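Local coordinates for uncharacterized protein DR_0571 (Deinococcus radiodurans R1, PDB 3C4N) that is of unknown function but binds ADP and is probably an FAD-dependent oxidoreductase of the ETF-QO/FixC family, at residues A[299-304]-A[347-352]; A[285-290]-A[315-320]; A[227-232]-A[392-397]. One frame throughout, in Å; residues are numbered along the deposited sequence.

Interaction 1 (A[299-304]-A[347-352]); sequences YHPAGG and GAWLAL
The hydroxyl OH of Y299, whose ring borders the indole of W349, is anchored by a hydrogen bond to NH1 of R314, which fixes the outer end of the phenol, while the CD2 edge of the ring meets the indole. W349 comes to that ring from the edge, close to its plane, with CD2 of Y299 3.9 Å from CH2 of W349. P301 adds a second apolar touch, its CD 4.1 Å from W349 CZ2. The loop also brings its backbone close, since Y299 O is 3.9 Å from CZ2 of W349. The outer, six-membered part of the indole does all the touching. With CG of Y299 opposite the backbone N (chi1 172°), the phenol leans forward along its own chain, over the peptide nitrogen of P301, which sits 3.9 Å from the plane of the ring, offset toward the rim. The indole also makes a cation-pi contact with R252 and meets the ring of Y254. Replacing W349 by an alanine is likely to leave the edge of Y299 and CD of P301 without their apolar neighbour, and R252 without its aromatic partner. Strand 347-352 pairs antiparallel with strand 251-260, and the W349 side chain is about 7 Å from the bound ADP at the nearest atoms, so this surface contact joins a loop to the second beta-sheet of a DAO-type FAD-dependent oxidoreductase fold, next to its nucleotide site.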
loop_
_atom_site.group_PDB
_atom_site.type_symbol
_atom_site.label_atom_id
_atom_site.label_comp_id
_atom_site.label_asym_id
_atom_site.label_seq_id
_atom_site.Cartn_x
_atom_site.Cartn_y
_atom_site.Cartn_z
ATOM N N TYR A 299 19.617 -13.362 22.899
ATOM C CA TYR A 299 19.908 -12.149 23.649
ATOM C C TYR A 299 18.717 -11.203 23.694
ATOM O O TYR A 299 18.114 -10.892 22.667
ATOM C CB TYR A 299 21.126 -11.432 23.043
ATOM C CG TYR A 299 21.401 -10.060 23.626
ATOM C CD1 TYR A 299 21.749 -9.903 24.969
ATOM C CD2 TYR A 299 21.247 -8.911 22.847
ATOM C CE1 TYR A 299 21.923 -8.632 25.524
ATOM C CE2 TYR A 299 21.416 -7.638 23.388
ATOM C CZ TYR A 299 21.748 -7.505 24.727
ATOM O OH TYR A 299 21.862 -6.248 25.275
ATOM N N HIS A 300 18.377 -10.769 24.901
ATOM C CA HIS A 300 17.282 -9.840 25.111
ATOM C C HIS A 300 17.852 -8.543 25.653
ATOM O O HIS A 300 18.388 -8.503 26.759
ATOM C CB HIS A 300 16.268 -10.393 26.113
ATOM C CG HIS A 300 15.361 -11.437 25.546
ATOM N ND1 HIS A 300 14.161 -11.777 26.134
ATOM C CD2 HIS A 300 15.479 -12.223 24.450
ATOM C CE1 HIS A 300 13.579 -12.727 25.426
ATOM N NE2 HIS A 300 14.359 -13.017 24.399
ATOM N N PRO A 301 17.759 -7.464 24.870
ATOM C CA PRO A 301 18.276 -6.173 25.310
ATOM C C PRO A 301 17.605 -5.717 26.601
ATOM O O PRO A 301 16.375 -5.683 26.706
ATOM C CB PRO A 301 17.964 -5.260 24.130
ATOM C CG PRO A 301 16.752 -5.887 23.520
ATOM C CD PRO A 301 17.112 -7.345 23.554
ATOM N N ALA A 302 18.426 -5.363 27.581
ATOM C CA ALA A 302 17.925 -4.917 28.869
ATOM C C ALA A 302 18.542 -3.583 29.270
ATOM O O ALA A 302 17.838 -2.583 29.402
ATOM C CB ALA A 302 18.215 -5.972 29.925
ATOM N N GLY A 303 19.855 -3.568 29.467
ATOM C CA GLY A 303 20.531 -2.341 29.855
ATOM C C GLY A 303 20.009 -1.666 31.114
ATOM O O GLY A 303 18.852 -1.848 31.497
ATOM N N GLY A 304 20.867 -0.882 31.762
ATOM C CA GLY A 304 20.464 -0.175 32.967
ATOM C C GLY A 304 21.332 -0.464 34.176
ATOM O O GLY A 304 21.062 -1.393 34.936
ATOM N N GLY A 347 14.918 1.658 19.841
ATOM C CA GLY A 347 15.921 0.676 19.461
ATOM C C GLY A 347 15.482 -0.185 18.293
ATOM O O GLY A 347 14.292 -0.274 18.003
ATOM N N ALA A 348 16.441 -0.822 17.622
ATOM C CA ALA A 348 16.144 -1.669 16.470
ATOM C C ALA A 348 17.264 -2.657 16.205
ATOM O O ALA A 348 18.397 -2.460 16.644
ATOM C CB ALA A 348 15.926 -0.809 15.232
ATOM N N TRP A 349 16.948 -3.725 15.485
ATOM C CA TRP A 349 17.966 -4.712 15.153
ATOM C C TRP A 349 18.524 -4.447 13.757
ATOM O O TRP A 349 17.769 -4.316 12.791
ATOM C CB TRP A 349 17.393 -6.134 15.207
ATOM C CG TRP A 349 17.135 -6.641 16.588
ATOM C CD1 TRP A 349 15.970 -6.546 17.301
ATOM C CD2 TRP A 349 18.060 -7.344 17.422
ATOM N NE1 TRP A 349 16.115 -7.153 18.524
ATOM C CE2 TRP A 349 17.388 -7.651 18.625
ATOM C CE3 TRP A 349 19.392 -7.746 17.269
ATOM C CZ2 TRP A 349 18.007 -8.346 19.674
ATOM C CZ3 TRP A 349 20.010 -8.439 18.313
ATOM C CH2 TRP A 349 19.317 -8.731 19.498
ATOM N N LEU A 350 19.845 -4.353 13.657
ATOM C CA LEU A 350 20.487 -4.128 12.371
ATOM C C LEU A 350 21.297 -5.345 11.989
ATOM O O LEU A 350 21.937 -5.971 12.838
ATOM C CB LEU A 350 21.413 -2.909 12.398
ATOM C CG LEU A 350 20.760 -1.515 12.331
ATOM C CD1 LEU A 350 20.148 -1.168 13.684
ATOM C CD2 LEU A 350 21.825 -0.483 11.962
ATOM N N ALA A 351 21.246 -5.698 10.710
ATOM C CA ALA A 351 22.007 -6.832 10.233
ATOM C C ALA A 351 23.464 -6.429 10.182
ATOM O O ALA A 351 23.799 -5.263 9.970
ATOM C CB ALA A 351 21.537 -7.259 8.844
ATOM N N LEU A 352 24.315 -7.418 10.405
ATOM C CA LEU A 352 25.749 -7.265 10.368
ATOM C C LEU A 352 26.212 -8.285 9.334
ATOM O O LEU A 352 26.216 -9.492 9.589
ATOM C CB LEU A 352 26.345 -7.569 11.739
ATOM C CG LEU A 352 26.849 -6.329 12.470
ATOM C CD1 LEU A 352 25.761 -5.269 12.510
ATOM C CD2 LEU A 352 27.298 -6.700 13.866
#

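Interaction 2 (A[285-290]-A[315-320]); sequences YTLVPA and RELLED
L317 carries this buried contact, packing helix 315-324 against L287 of strand 284-288 and P289 just past its end, a helix-on-sheet junction in the second beta-sheet of the oxidoreductase fold. The helix begins with R315, whose guanidinium meets E319 of the next turn edge-on and in plane, NH1 lying 3.6 Å from OE2 of E319 in a salt bridge. E316 follows, its OE2 weakly hydrogen-bonded to H293. Then comes L317, with CG roughly opposite its backbone N (chi1 -150°) and the branch reaching across to the strand. Its CD1 lies 3.6 Å from CG of P289, and its own CG is 3.9 Å from P289 CB, so CG and the CD1 branch of the leucine rest against the proline ring. The other methyl, L317 CD2, reaches CD2 of L287 more loosely, at 4.3 Å. The carbonyl of P289 is in turn held by R255 of strand 251-260. One turn after E316, D320 hydrogen-bonds H292 through OD2 and also faces the loop just past P289. There a water accepts from A290 N at 2.9 Å and donates a weak bond to D320 OD2 at 3.2 Å.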
loop_
_atom_site.group_PDB
_atom_site.type_symbol
_atom_site.label_atom_id
_atom_site.label_comp_id
_atom_site.label_asym_id
_atom_site.label_seq_id
_atom_site.Cartn_x
_atom_site.Cartn_y
_atom_site.Cartn_z
ATOM N N TYR A 285 19.654 16.329 19.262
ATOM C CA TYR A 285 20.632 15.407 18.703
ATOM C C TYR A 285 20.166 13.998 18.994
ATOM O O TYR A 285 19.568 13.731 20.036
ATOM C CB TYR A 285 22.017 15.612 19.338
ATOM C CG TYR A 285 22.610 16.992 19.138
ATOM C CD1 TYR A 285 23.455 17.265 18.064
ATOM C CD2 TYR A 285 22.302 18.035 20.009
ATOM C CE1 TYR A 285 23.979 18.546 17.864
ATOM C CE2 TYR A 285 22.817 19.320 19.817
ATOM C CZ TYR A 285 23.654 19.569 18.742
ATOM O OH TYR A 285 24.147 20.837 18.536
ATOM N N THR A 286 20.421 13.102 18.054
ATOM C CA THR A 286 20.070 11.707 18.221
ATOM C C THR A 286 21.408 11.023 18.415
ATOM O O THR A 286 22.321 11.211 17.616
ATOM C CB THR A 286 19.380 11.154 16.976
ATOM O OG1 THR A 286 18.096 11.771 16.837
ATOM C CG2 THR A 286 19.194 9.651 17.094
ATOM N N LEU A 287 21.534 10.244 19.481
ATOM C CA LEU A 287 22.789 9.564 19.775
ATOM C C LEU A 287 22.840 8.214 19.051
ATOM O O LEU A 287 21.962 7.377 19.238
ATOM C CB LEU A 287 22.919 9.409 21.303
ATOM C CG LEU A 287 24.245 8.988 21.926
ATOM C CD1 LEU A 287 24.328 9.414 23.384
ATOM C CD2 LEU A 287 24.373 7.487 21.789
ATOM N N VAL A 288 23.856 8.020 18.206
ATOM C CA VAL A 288 24.027 6.774 17.442
ATOM C C VAL A 288 25.250 6.006 17.965
ATOM O O VAL A 288 26.382 6.219 17.520
ATOM C CB VAL A 288 24.203 7.068 15.919
ATOM C CG1 VAL A 288 24.229 5.764 15.118
ATOM C CG2 VAL A 288 23.079 7.953 15.428
ATOM N N PRO A 289 25.027 5.087 18.918
ATOM C CA PRO A 289 26.113 4.299 19.507
ATOM C C PRO A 289 26.928 3.511 18.491
ATOM O O PRO A 289 26.481 3.240 17.374
ATOM C CB PRO A 289 25.391 3.373 20.494
ATOM C CG PRO A 289 24.134 4.115 20.814
ATOM C CD PRO A 289 23.730 4.654 19.458
ATOM N N ALA A 290 28.140 3.154 18.890
ATOM C CA ALA A 290 29.001 2.378 18.028
ATOM C C ALA A 290 28.641 0.918 18.283
ATOM O O ALA A 290 28.113 0.573 19.344
ATOM C CB ALA A 290 30.454 2.638 18.379
ATOM N N ARG A 315 24.452 -1.961 29.046
ATOM C CA ARG A 315 25.683 -1.796 29.808
ATOM C C ARG A 315 26.803 -1.233 28.921
ATOM O O ARG A 315 27.503 -0.293 29.302
ATOM C CB ARG A 315 26.089 -3.148 30.420
ATOM C CG ARG A 315 27.444 -3.181 31.131
ATOM C CD ARG A 315 27.795 -4.617 31.578
ATOM N NE ARG A 315 27.663 -5.584 30.484
ATOM C CZ ARG A 315 28.482 -5.663 29.435
ATOM N NH1 ARG A 315 29.516 -4.836 29.322
ATOM N NH2 ARG A 315 28.252 -6.564 28.485
ATOM N N GLU A 316 26.950 -1.786 27.724
ATOM C CA GLU A 316 27.995 -1.327 26.829
ATOM C C GLU A 316 27.895 0.136 26.438
ATOM O O GLU A 316 28.912 0.825 26.349
ATOM C CB GLU A 316 28.030 -2.194 25.583
ATOM C CG GLU A 316 28.571 -3.572 25.865
ATOM C CD GLU A 316 28.992 -4.281 24.607
ATOM O OE1 GLU A 316 28.098 -4.596 23.792
ATOM O OE2 GLU A 316 30.212 -4.509 24.431
ATOM N N LEU A 317 26.679 0.615 26.204
ATOM C CA LEU A 317 26.488 2.012 25.835
ATOM C C LEU A 317 26.834 2.876 27.050
ATOM O O LEU A 317 27.475 3.919 26.925
ATOM C CB LEU A 317 25.039 2.267 25.410
ATOM C CG LEU A 317 24.821 3.381 24.377
ATOM C CD1 LEU A 317 23.338 3.737 24.331
ATOM C CD2 LEU A 317 25.633 4.606 24.721
ATOM N N LEU A 318 26.402 2.424 28.223
ATOM C CA LEU A 318 26.664 3.124 29.473
ATOM C C LEU A 318 28.163 3.326 29.657
ATOM O O LEU A 318 28.619 4.427 29.963
ATOM C CB LEU A 318 26.106 2.320 30.650
ATOM C CG LEU A 318 24.783 2.719 31.316
ATOM C CD1 LEU A 318 24.000 3.708 30.450
ATOM C CD2 LEU A 318 23.976 1.460 31.581
ATOM N N GLU A 319 28.930 2.260 29.464
ATOM C CA GLU A 319 30.375 2.335 29.623
ATOM C C GLU A 319 30.959 3.324 28.623
ATOM O O GLU A 319 31.789 4.159 28.983
ATOM C CB GLU A 319 31.015 0.957 29.412
ATOM C CG GLU A 319 30.340 -0.182 30.167
ATOM C CD GLU A 319 31.086 -1.492 30.035
ATOM O OE1 GLU A 319 31.535 -1.820 28.919
ATOM O OE2 GLU A 319 31.225 -2.204 31.046
ATOM N N ASP A 320 30.527 3.230 27.366
ATOM C CA ASP A 320 31.022 4.127 26.321
ATOM C C ASP A 320 30.808 5.579 26.746
ATOM O O ASP A 320 31.728 6.399 26.680
ATOM C CB ASP A 320 30.307 3.867 24.980
ATOM C CG ASP A 320 30.817 2.618 24.263
ATOM O OD1 ASP A 320 32.049 2.401 24.235
ATOM O OD2 ASP A 320 29.991 1.863 23.707
HETATM O O HOH W 1 29.335 3.992 21.391
#

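Interaction 3 (A[227-232]-A[392-397]). Unlike the reference sequence in segment 392-397: S397 (reference Gly). With ADP (adenosine-5'-diphosphate), chain C.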
loop_
_atom_site.group_PDB
_atom_site.type_symbol
_atom_site.label_atom_id
_atom_site.label_comp_id
_atom_site.label_asym_id
_atom_site.label_seq_id
_atom_site.Cartn_x
_atom_site.Cartn_y
_atom_site.Cartn_z
ATOM N N VAL A 227 11.715 -15.509 -8.797
ATOM C CA VAL A 227 12.811 -14.877 -8.086
ATOM C C VAL A 227 12.314 -14.328 -6.761
ATOM O O VAL A 227 11.273 -13.673 -6.707
ATOM C CB VAL A 227 13.436 -13.707 -8.898
ATOM C CG1 VAL A 227 14.668 -13.183 -8.171
ATOM C CG2 VAL A 227 13.818 -14.173 -10.301
ATOM N N ILE A 228 13.065 -14.606 -5.696
ATOM C CA ILE A 228 12.730 -14.158 -4.346
ATOM C C ILE A 228 13.875 -13.367 -3.715
ATOM O O ILE A 228 14.966 -13.900 -3.488
ATOM C CB ILE A 228 12.428 -15.356 -3.421
ATOM C CG1 ILE A 228 11.195 -16.109 -3.929
ATOM C CG2 ILE A 228 12.258 -14.874 -1.987
ATOM C CD1 ILE A 228 10.886 -17.385 -3.170
ATOM N N ILE A 229 13.612 -12.095 -3.432
ATOM C CA ILE A 229 14.593 -11.218 -2.807
ATOM C C ILE A 229 14.266 -11.081 -1.322
ATOM O O ILE A 229 13.206 -10.578 -0.950
ATOM C CB ILE A 229 14.585 -9.826 -3.468
ATOM C CG1 ILE A 229 14.962 -9.969 -4.941
ATOM C CG2 ILE A 229 15.537 -8.889 -2.749
ATOM C CD1 ILE A 229 14.947 -8.676 -5.692
ATOM N N VAL A 230 15.188 -11.556 -0.487
ATOM C CA VAL A 230 15.053 -11.517 0.965
ATOM C C VAL A 230 15.649 -10.236 1.535
ATOM O O VAL A 230 16.844 -10.160 1.822
ATOM C CB VAL A 230 15.764 -12.728 1.614
ATOM C CG1 VAL A 230 15.742 -12.616 3.116
ATOM C CG2 VAL A 230 15.105 -14.011 1.178
ATOM N N ALA A 231 14.787 -9.234 1.699
ATOM C CA ALA A 231 15.165 -7.926 2.237
ATOM C C ALA A 231 14.520 -7.739 3.606
ATOM O O ALA A 231 13.981 -6.675 3.888
ATOM C CB ALA A 231 14.697 -6.829 1.302
ATOM N N ALA A 232 14.595 -8.764 4.453
ATOM C CA ALA A 232 13.985 -8.698 5.763
ATOM C C ALA A 232 14.898 -8.047 6.781
ATOM O O ALA A 232 14.630 -8.084 7.978
ATOM C CB ALA A 232 13.596 -10.098 6.223
ATOM N N GLN A 392 19.623 -4.768 -11.114
ATOM C CA GLN A 392 20.210 -4.935 -12.440
ATOM C C GLN A 392 20.431 -6.414 -12.739
ATOM O O GLN A 392 19.973 -6.920 -13.763
ATOM C CB GLN A 392 21.543 -4.175 -12.539
ATOM C CG GLN A 392 21.389 -2.659 -12.705
ATOM C CD GLN A 392 22.726 -1.891 -12.669
ATOM O OE1 GLN A 392 23.440 -1.911 -11.658
ATOM N NE2 GLN A 392 23.054 -1.200 -13.769
ATOM N N ARG A 393 21.113 -7.111 -11.837
ATOM C CA ARG A 393 21.387 -8.529 -12.033
ATOM C C ARG A 393 20.125 -9.379 -12.156
ATOM O O ARG A 393 20.045 -10.247 -13.021
ATOM C CB ARG A 393 22.294 -9.057 -10.908
ATOM C CG ARG A 393 23.712 -8.471 -10.978
ATOM C CD ARG A 393 24.719 -9.123 -10.023
ATOM N NE ARG A 393 24.506 -8.755 -8.625
ATOM C CZ ARG A 393 23.866 -9.517 -7.747
ATOM N NH1 ARG A 393 23.381 -10.691 -8.137
ATOM N NH2 ARG A 393 23.719 -9.105 -6.489
ATOM N N VAL A 394 19.132 -9.122 -11.312
ATOM C CA VAL A 394 17.891 -9.888 -11.359
ATOM C C VAL A 394 17.174 -9.640 -12.681
ATOM O O VAL A 394 16.635 -10.558 -13.312
ATOM C CB VAL A 394 16.956 -9.493 -10.192
ATOM C CG1 VAL A 394 15.589 -10.158 -10.356
ATOM C CG2 VAL A 394 17.578 -9.910 -8.877
ATOM N N SER A 395 17.182 -8.381 -13.097
ATOM C CA SER A 395 16.542 -7.980 -14.337
ATOM C C SER A 395 17.212 -8.649 -15.553
ATOM O O SER A 395 16.532 -9.103 -16.472
ATOM C CB SER A 395 16.591 -6.454 -14.445
ATOM O OG SER A 395 16.037 -5.997 -15.661
ATOM N N ALA A 396 18.541 -8.720 -15.548
ATOM C CA ALA A 396 19.283 -9.344 -16.640
ATOM C C ALA A 396 18.992 -10.843 -16.756
ATOM O O ALA A 396 18.675 -11.333 -17.841
ATOM C CB ALA A 396 20.782 -9.118 -16.453
ATOM N N SER A 397 19.097 -11.576 -15.648
ATOM C CA SER A 397 18.844 -13.016 -15.686
ATOM C C SER A 397 17.410 -13.342 -16.112
ATOM O O SER A 397 17.114 -14.474 -16.500
ATOM C CB SER A 397 19.187 -13.681 -14.337
ATOM O OG SER A 397 18.753 -12.926 -13.225
HETATM P PB ADP C . 16.526 -2.876 6.088
HETATM O O1B ADP C . 17.586 -3.788 5.660
HETATM O O2B ADP C . 16.034 -1.961 4.871
HETATM O O3B ADP C . 17.048 -1.930 7.290
HETATM P PA ADP C . 14.490 -3.113 7.767
HETATM O O1A ADP C . 14.887 -3.815 9.003
HETATM O O2A ADP C . 14.771 -1.529 7.951
HETATM O O3A ADP C . 15.268 -3.711 6.498
HETATM O "O5'" ADP C . 12.988 -3.415 7.307
HETATM C "C5'" ADP C . 13.012 -4.542 6.487
HETATM C "C4'" ADP C . 11.649 -5.177 6.419
HETATM O "O4'" ADP C . 11.346 -6.592 6.301
HETATM C "C3'" ADP C . 11.201 -4.727 7.775
HETATM O "O3'" ADP C . 10.716 -3.385 7.707
HETATM C "C2'" ADP C . 10.139 -5.744 8.197
HETATM O "O2'" ADP C . 8.896 -5.079 8.478
HETATM C "C1'" ADP C . 10.075 -6.721 6.990
HETATM N N9 ADP C . 10.069 -8.108 7.330
HETATM C C8 ADP C . 10.943 -8.706 8.251
HETATM N N7 ADP C . 10.647 -9.989 8.358
HETATM C C5 ADP C . 9.629 -10.286 7.507
HETATM C C6 ADP C . 8.969 -11.470 7.087
HETATM N N6 ADP C . 9.526 -12.740 7.351
HETATM N N1 ADP C . 7.948 -11.375 6.206
HETATM C C2 ADP C . 7.572 -10.202 5.698
HETATM N N3 ADP C . 8.168 -9.104 5.990
HETATM C C4 ADP C . 9.272 -9.078 6.842
#
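A Rossmann-type nucleotide-binding sheet supplies the first half of this contact: V227 and I229 of strand 227-230 both point toward helix 379-398, where V394 lies against them. The two valine side chains pass alongside one another, running opposite ways, with CG1 of V227 reaching CG1 of V394 at 3.8 Å. In each of them the touching methyl stands opposite its backbone N (chi1 -174° in V227 and 172° in V394). The other branch of V394 serves the isoleucine, with CG2 4.3 Å from CD1 of I229. V394 thus divides its two methyls between two residues on one face of the strand, in a buried, wholly apolar junction. At the other end the chain leaves the strand at A231 and passes alongside the ribose and adenine of ADP. A231 O comes within 3.5 Å of C5' of ADP, A232 CA lies 3.4 Å from the ribose O4', and CB of A232 is 3.6 Å from adenine C8. These are close contacts; hydrogen bonds reach ADP from the M47 and A195 backbone N atoms and from T79 OG1. This pocket is probably the site for the ADP half of FAD. Strand 227-230 runs parallel to its neighbours 36-42 and 370-374. Helix 46-58 closes the same core, placing L55 against both I229 and V394, while H371 of strand 370-374 touches V227 and V394.

Interactions 1 and 2 are neighbours, with centres about 12 Å apart and a packing touch between G304 N and L318 CD2. Their segments alternate along the chain, and both reach the same mixed sheet, through strands 347-352 and 284-288. Interaction 3 belongs to the other sheet, the nucleotide-binding one, with its centre about 29 Å from that of interaction 1 and about 35 Å from that of interaction 2. Its segments 227-232 and 392-397 enclose the other two in sequence, so the chain leaves the nucleotide-binding sheet, builds part of the second one and returns. Interaction 3 includes residues that touch the bound ADP, interaction 1 borders the site through W349, and interaction 2 lies away from it.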